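Local coordinates for BAR/IMD domain-containing adapter protein 2-like 2 (Mus musculus, PDB 3OK8) that binds phosphoinositides through its I-BAR (IMD) domain, the part described here, and induces planar or gently curved membrane structures, at residues Q9-T14 with E127-A132; Q115-S120 with K183-F188. All blocks are in the same frame, centred on the assembly; numbering follows the deposited sequence.

Interaction 1: Q9-T14 with E127-A132; sequences QFYRST and EYRHRA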
loop_
_atom_site.group_PDB
_atom_site.type_symbol
_atom_site.label_atom_id
_atom_site.label_comp_id
_atom_site.label_asym_id
_atom_site.label_seq_id
_atom_site.Cartn_x
_atom_site.Cartn_y
_atom_site.Cartn_z
ATOM N N GLN A 9 -11.677 -9.598 48.624
ATOM C CA GLN A 9 -10.536 -9.411 47.733
ATOM C C GLN A 9 -10.738 -10.197 46.439
ATOM O O GLN A 9 -10.719 -9.636 45.351
ATOM C CB GLN A 9 -9.243 -9.845 48.425
ATOM C CG GLN A 9 -8.151 -10.314 47.479
ATOM C CD GLN A 9 -7.572 -9.188 46.645
ATOM O OE1 GLN A 9 -7.758 -8.007 46.963
ATOM N NE2 GLN A 9 -6.859 -9.546 45.574
ATOM N N PHE A 10 -10.931 -11.502 46.558
ATOM C CA PHE A 10 -11.251 -12.310 45.397
ATOM C C PHE A 10 -12.425 -11.703 44.654
ATOM O O PHE A 10 -12.391 -11.541 43.431
ATOM C CB PHE A 10 -11.553 -13.752 45.801
ATOM C CG PHE A 10 -10.331 -14.604 45.921
ATOM C CD1 PHE A 10 -9.972 -15.466 44.902
ATOM C CD2 PHE A 10 -9.525 -14.525 47.039
ATOM C CE1 PHE A 10 -8.839 -16.249 45.004
ATOM C CE2 PHE A 10 -8.389 -15.304 47.151
ATOM C CZ PHE A 10 -8.045 -16.168 46.132
ATOM N N TYR A 11 -13.461 -11.353 45.399
ATOM C CA TYR A 11 -14.651 -10.778 44.799
ATOM C C TYR A 11 -14.313 -9.542 43.994
ATOM O O TYR A 11 -14.791 -9.384 42.876
ATOM C CB TYR A 11 -15.682 -10.396 45.848
ATOM C CG TYR A 11 -16.859 -9.694 45.236
ATOM C CD1 TYR A 11 -17.892 -10.418 44.662
ATOM C CD2 TYR A 11 -16.928 -8.306 45.200
ATOM C CE1 TYR A 11 -18.969 -9.787 44.084
ATOM C CE2 TYR A 11 -18.002 -7.665 44.624
ATOM C CZ TYR A 11 -19.021 -8.412 44.067
ATOM O OH TYR A 11 -20.104 -7.797 43.491
ATOM N N ARG A 12 -13.506 -8.662 44.578
ATOM C CA ARG A 12 -13.113 -7.419 43.915
ATOM C C ARG A 12 -12.205 -7.670 42.712
ATOM O O ARG A 12 -12.356 -7.033 41.674
ATOM C CB ARG A 12 -12.436 -6.463 44.904
ATOM C CG ARG A 12 -13.411 -5.633 45.732
ATOM C CD ARG A 12 -12.837 -5.218 47.092
ATOM N NE ARG A 12 -11.376 -5.231 47.127
ATOM C CZ ARG A 12 -10.644 -5.828 48.068
ATOM N NH1 ARG A 12 -11.230 -6.457 49.085
ATOM N NH2 ARG A 12 -9.317 -5.783 48.000
ATOM N N SER A 13 -11.267 -8.601 42.863
ATOM C CA SER A 13 -10.311 -8.927 41.810
ATOM C C SER A 13 -10.986 -9.559 40.604
ATOM O O SER A 13 -10.630 -9.274 39.463
ATOM C CB SER A 13 -9.228 -9.862 42.341
ATOM O OG SER A 13 -8.151 -9.119 42.882
ATOM N N THR A 14 -11.955 -10.428 40.863
ATOM C CA THR A 14 -12.722 -11.061 39.799
ATOM C C THR A 14 -13.598 -10.038 39.078
ATOM O O THR A 14 -13.838 -10.139 37.873
ATOM C CB THR A 14 -13.615 -12.180 40.355
ATOM O OG1 THR A 14 -12.810 -13.118 41.079
ATOM C CG2 THR A 14 -14.334 -12.894 39.225
ATOM N N GLU A 127 -24.187 -15.658 42.558
ATOM C CA GLU A 127 -23.842 -16.841 43.335
ATOM C C GLU A 127 -23.007 -16.461 44.539
ATOM O O GLU A 127 -23.125 -17.076 45.593
ATOM C CB GLU A 127 -23.104 -17.896 42.508
ATOM C CG GLU A 127 -22.747 -19.124 43.340
ATOM C CD GLU A 127 -22.237 -20.313 42.535
ATOM O OE1 GLU A 127 -21.909 -21.337 43.169
ATOM O OE2 GLU A 127 -22.157 -20.236 41.286
ATOM N N TYR A 128 -22.164 -15.446 44.382
ATOM C CA TYR A 128 -21.342 -14.960 45.480
ATOM C C TYR A 128 -22.222 -14.397 46.596
ATOM O O TYR A 128 -22.031 -14.703 47.770
ATOM C CB TYR A 128 -20.364 -13.898 44.983
ATOM C CG TYR A 128 -19.438 -13.348 46.044
ATOM C CD1 TYR A 128 -19.852 -12.332 46.896
ATOM C CD2 TYR A 128 -18.147 -13.835 46.184
ATOM C CE1 TYR A 128 -19.011 -11.822 47.860
ATOM C CE2 TYR A 128 -17.299 -13.330 47.142
ATOM C CZ TYR A 128 -17.737 -12.325 47.977
ATOM O OH TYR A 128 -16.896 -11.817 48.929
ATOM N N ARG A 129 -23.194 -13.576 46.217
ATOM C CA ARG A 129 -24.126 -13.002 47.176
ATOM C C ARG A 129 -24.871 -14.071 47.999
ATOM O O ARG A 129 -25.051 -13.914 49.204
ATOM C CB ARG A 129 -25.111 -12.058 46.471
ATOM C CG ARG A 129 -24.832 -10.551 46.648
ATOM C CD ARG A 129 -23.763 -9.985 45.693
ATOM N NE ARG A 129 -22.501 -9.670 46.369
ATOM C CZ ARG A 129 -22.108 -8.442 46.707
ATOM N NH1 ARG A 129 -20.942 -8.262 47.323
ATOM N NH2 ARG A 129 -22.875 -7.394 46.430
ATOM N N HIS A 130 -25.295 -15.154 47.354
ATOM C CA HIS A 130 -26.046 -16.210 48.036
ATOM C C HIS A 130 -25.203 -16.969 49.056
ATOM O O HIS A 130 -25.586 -17.099 50.223
ATOM C CB HIS A 130 -26.631 -17.192 47.022
ATOM C CG HIS A 130 -27.795 -16.645 46.260
ATOM N ND1 HIS A 130 -28.062 -15.295 46.180
ATOM C CD2 HIS A 130 -28.746 -17.261 45.519
ATOM C CE1 HIS A 130 -29.137 -15.104 45.436
ATOM N NE2 HIS A 130 -29.569 -16.280 45.020
ATOM N N ARG A 131 -24.068 -17.487 48.594
ATOM C CA ARG A 131 -23.117 -18.189 49.440
ATOM C C ARG A 131 -22.734 -17.313 50.616
ATOM O O ARG A 131 -22.671 -17.774 51.764
ATOM C CB ARG A 131 -21.864 -18.548 48.639
ATOM C CG ARG A 131 -22.100 -19.583 47.565
ATOM C CD ARG A 131 -20.815 -19.978 46.856
ATOM N NE ARG A 131 -21.059 -21.066 45.913
ATOM C CZ ARG A 131 -20.951 -22.354 46.219
ATOM N NH1 ARG A 131 -20.589 -22.727 47.441
ATOM N NH2 ARG A 131 -21.203 -23.274 45.301
ATOM N N ALA A 132 -22.475 -16.043 50.315
ATOM C CA ALA A 132 -22.116 -15.065 51.328
ATOM C C ALA A 132 -23.222 -14.970 52.370
ATOM O O ALA A 132 -22.962 -14.993 53.569
ATOM C CB ALA A 132 -21.865 -13.714 50.689
#

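Interaction 2: Q115-S120 with K183-F188; sequences QFIKDS and KRRYRF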
loop_
_atom_site.group_PDB
_atom_site.type_symbol
_atom_site.label_atom_id
_atom_site.label_comp_id
_atom_site.label_asym_id
_atom_site.label_seq_id
_atom_site.Cartn_x
_atom_site.Cartn_y
_atom_site.Cartn_z
ATOM N N GLN A 115 -22.725 -9.446 25.763
ATOM C CA GLN A 115 -23.809 -10.088 26.488
ATOM C C GLN A 115 -23.389 -11.406 27.158
ATOM O O GLN A 115 -23.902 -11.767 28.220
ATOM C CB GLN A 115 -24.987 -10.329 25.547
ATOM C CG GLN A 115 -26.181 -11.017 26.195
ATOM C CD GLN A 115 -27.133 -10.042 26.869
ATOM O OE1 GLN A 115 -28.069 -10.450 27.558
ATOM N NE2 GLN A 115 -26.901 -8.748 26.669
ATOM N N PHE A 116 -22.457 -12.120 26.542
ATOM C CA PHE A 116 -21.968 -13.374 27.105
ATOM C C PHE A 116 -21.238 -13.143 28.415
ATOM O O PHE A 116 -21.547 -13.769 29.426
ATOM C CB PHE A 116 -21.031 -14.069 26.125
ATOM C CG PHE A 116 -20.260 -15.215 26.727
ATOM C CD1 PHE A 116 -18.981 -15.024 27.232
ATOM C CD2 PHE A 116 -20.807 -16.486 26.774
ATOM C CE1 PHE A 116 -18.263 -16.074 27.772
ATOM C CE2 PHE A 116 -20.095 -17.547 27.321
ATOM C CZ PHE A 116 -18.822 -17.338 27.821
ATOM N N ILE A 117 -20.249 -12.255 28.376
ATOM C CA ILE A 117 -19.493 -11.881 29.563
ATOM C C ILE A 117 -20.367 -11.165 30.597
ATOM O O ILE A 117 -20.070 -11.204 31.792
ATOM C CB ILE A 117 -18.267 -11.010 29.210
ATOM C CG1 ILE A 117 -16.969 -11.778 29.463
ATOM C CG2 ILE A 117 -18.227 -9.784 30.077
ATOM C CD1 ILE A 117 -16.893 -13.115 28.787
ATOM N N LYS A 118 -21.439 -10.524 30.135
ATOM C CA LYS A 118 -22.370 -9.840 31.023
ATOM C C LYS A 118 -23.156 -10.862 31.849
ATOM O O LYS A 118 -23.354 -10.682 33.045
ATOM C CB LYS A 118 -23.332 -8.967 30.225
ATOM C CG LYS A 118 -23.824 -7.743 30.973
ATOM C CD LYS A 118 -24.772 -6.898 30.126
ATOM C CE LYS A 118 -26.238 -7.104 30.517
ATOM N NZ LYS A 118 -26.687 -8.523 30.419
ATOM N N ASP A 119 -23.606 -11.930 31.196
ATOM C CA ASP A 119 -24.297 -13.026 31.864
ATOM C C ASP A 119 -23.349 -13.787 32.780
ATOM O O ASP A 119 -23.721 -14.198 33.867
ATOM C CB ASP A 119 -24.894 -13.987 30.835
ATOM C CG ASP A 119 -26.073 -13.387 30.087
ATOM O OD1 ASP A 119 -26.736 -12.480 30.644
ATOM O OD2 ASP A 119 -26.340 -13.830 28.948
ATOM N N SER A 120 -22.124 -13.991 32.314
ATOM C CA SER A 120 -21.090 -14.650 33.096
ATOM C C SER A 120 -20.863 -13.877 34.393
ATOM O O SER A 120 -20.967 -14.424 35.496
ATOM C CB SER A 120 -19.799 -14.726 32.268
ATOM O OG SER A 120 -18.781 -15.457 32.925
ATOM N N LYS A 183 -7.868 -13.735 28.868
ATOM C CA LYS A 183 -6.777 -14.203 28.011
ATOM C C LYS A 183 -7.285 -14.732 26.672
ATOM O O LYS A 183 -6.654 -14.529 25.635
ATOM C CB LYS A 183 -5.936 -15.272 28.708
ATOM C CG LYS A 183 -4.725 -15.721 27.901
ATOM C CD LYS A 183 -3.823 -16.700 28.664
ATOM C CE LYS A 183 -2.427 -16.745 28.064
ATOM N NZ LYS A 183 -1.504 -17.695 28.751
ATOM N N ARG A 184 -8.428 -15.405 26.695
ATOM C CA ARG A 184 -8.979 -15.975 25.478
ATOM C C ARG A 184 -9.283 -14.894 24.448
ATOM O O ARG A 184 -9.130 -15.106 23.242
ATOM C CB ARG A 184 -10.227 -16.788 25.795
ATOM C CG ARG A 184 -9.895 -18.193 26.270
ATOM C CD ARG A 184 -11.098 -18.908 26.863
ATOM N NE ARG A 184 -10.843 -20.341 26.983
ATOM C CZ ARG A 184 -11.627 -21.199 27.637
ATOM N NH1 ARG A 184 -11.312 -22.490 27.689
ATOM N NH2 ARG A 184 -12.731 -20.776 28.235
ATOM N N ARG A 185 -9.702 -13.730 24.937
ATOM C CA ARG A 185 -10.037 -12.605 24.072
ATOM C C ARG A 185 -8.803 -11.861 23.556
ATOM O O ARG A 185 -8.783 -11.437 22.402
ATOM C CB ARG A 185 -11.052 -11.684 24.759
ATOM C CG ARG A 185 -12.454 -12.274 24.731
ATOM C CD ARG A 185 -13.305 -11.940 25.949
ATOM N NE ARG A 185 -14.559 -12.690 25.914
ATOM C CZ ARG A 185 -14.681 -13.959 26.303
ATOM N NH1 ARG A 185 -15.855 -14.574 26.235
ATOM N NH2 ARG A 185 -13.627 -14.619 26.768
ATOM N N TYR A 186 -7.762 -11.716 24.368
ATOM C CA TYR A 186 -6.501 -11.223 23.810
ATOM C C TYR A 186 -5.963 -12.162 22.728
ATOM O O TYR A 186 -5.579 -11.728 21.629
ATOM C CB TYR A 186 -5.451 -11.015 24.886
ATOM C CG TYR A 186 -5.723 -9.796 25.730
ATOM C CD1 TYR A 186 -5.651 -8.531 25.173
ATOM C CD2 TYR A 186 -6.057 -9.905 27.083
ATOM C CE1 TYR A 186 -5.897 -7.405 25.916
ATOM C CE2 TYR A 186 -6.311 -8.771 27.844
ATOM C CZ TYR A 186 -6.225 -7.519 27.246
ATOM O OH TYR A 186 -6.468 -6.380 27.961
ATOM N N ARG A 187 -5.943 -13.452 23.046
ATOM C CA ARG A 187 -5.460 -14.471 22.122
ATOM C C ARG A 187 -6.197 -14.465 20.789
ATOM O O ARG A 187 -5.597 -14.724 19.755
ATOM C CB ARG A 187 -5.560 -15.864 22.751
ATOM C CG ARG A 187 -5.391 -17.010 21.763
ATOM C CD ARG A 187 -5.168 -18.364 22.462
ATOM N NE ARG A 187 -3.891 -18.392 23.170
ATOM C CZ ARG A 187 -3.750 -18.589 24.479
ATOM N NH1 ARG A 187 -2.531 -18.570 25.014
ATOM N NH2 ARG A 187 -4.817 -18.808 25.245
ATOM N N PHE A 188 -7.499 -14.209 20.821
ATOM C CA PHE A 188 -8.309 -14.213 19.613
ATOM C C PHE A 188 -7.928 -13.013 18.747
ATOM O O PHE A 188 -7.950 -13.098 17.529
ATOM C CB PHE A 188 -9.796 -14.169 19.966
ATOM C CG PHE A 188 -10.660 -13.435 18.953
ATOM C CD1 PHE A 188 -10.715 -12.039 18.941
ATOM C CD2 PHE A 188 -11.441 -14.141 18.042
ATOM C CE1 PHE A 188 -11.515 -11.365 18.030
ATOM C CE2 PHE A 188 -12.246 -13.478 17.130
ATOM C CZ PHE A 188 -12.282 -12.084 17.118
#

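Interaction 1: Q9-T14 with E127-A132
Y11 packs against two neighbouring side chains, the ring of Y128 and the guanidinium of R129, both on the same side of its ring. The contact joins the first turns of helix 5-66 to helix 71-147 in the three-helix bundle of the IMD domain. With CG anti to the backbone N (chi1 175°), the Y11 ring reaches across to helix 71-147. Its CD1 atom sits over the centre of the Y128 ring, 3.5 Å from Y128 CD1. The two rings are inclined at 43°, neither stacked nor edge-to-face, and Y128 CZ packs 3.5 Å from Y11 CB. R129 bends at chi2 and chi3 to bring its guanidinium flat against Y11, the planes only 5° apart. The overlap is shifted toward the phenol end: R129 NH1 is 3.8 Å from Y11 CZ, and Y11 OH lies over the middle of the guanidinium. A weak hydrogen bond joins the Y128 hydroxyl to the backbone carbonyl of M7. With an alanine at Y128, CB and CD1 of Y11 would probably face a gap and the carbonyl of M7 would lose its weak hydrogen bond. Nearby, F10 packs on K175 and V171 of helix 153-217. No hydrogen bond links the two segments directly, so the N-terminal part of helix 5-66 is held to helix 71-147 here by aromatic packing and the stacked guanidinium of R129, on the more exposed side.

Interaction 2: Q115-S120 with K183-F188
R185 points its guanidinium at F116 and I117, and these three side chains make the whole contact between the segments. Its CG is anti to the carbonyl carbon, and beyond a bend at chi2 the chain runs out extended, carrying the guanidinium to I117. I117 comes from the opposite direction and sets its CD1 methyl over one face of the guanidinium, displaced toward the rim, with I117 CD1 3.1 Å from R185 NH1. That is a close approach, and I117 has an unusual chi1 of -111°, away from the staggered positions. F116, with CG anti to the backbone N (chi1 168°), turns its ring across to the same nitrogen, F116 CE1 lying 3.2 Å from R185 NH1. The planes differ by just 12°, but the nitrogen meets the ring obliquely, so this is not a stack. E181, one turn back on the same helix, takes R185 NH2 in a salt bridge and also touches F116 and I117; D113 on helix 71-147 takes NE, and this second bridge ties the two helices. The backbones stay well apart, 11.0 Å between the CA atoms of I117 and R185, and helix 5-66 lies alongside, I21 and M22 packing on I117 and F25 on R185, which completes the three-helix bundle.

Both interactions belong to one three-helix bundle of the IMD domain and share helix 71-147. Interaction 1 joins that helix to the start of helix 5-66, and interaction 2 joins it to helix 153-217. Their centres are 19 Å apart and their nearest atoms about 8 Å, without touching. Along the chain the segments alternate: 9-14, 115-120, 127-132, 183-188. The two contacts sample different interfaces of helix 71-147, while at both levels the third helix also lies against it. The second subunit reaches the neighbourhood of interaction 2, on 183-188, but does not touch the segments of interaction 1, consistent with the antiparallel dimer of three-helix bundles that forms this membrane-binding domain.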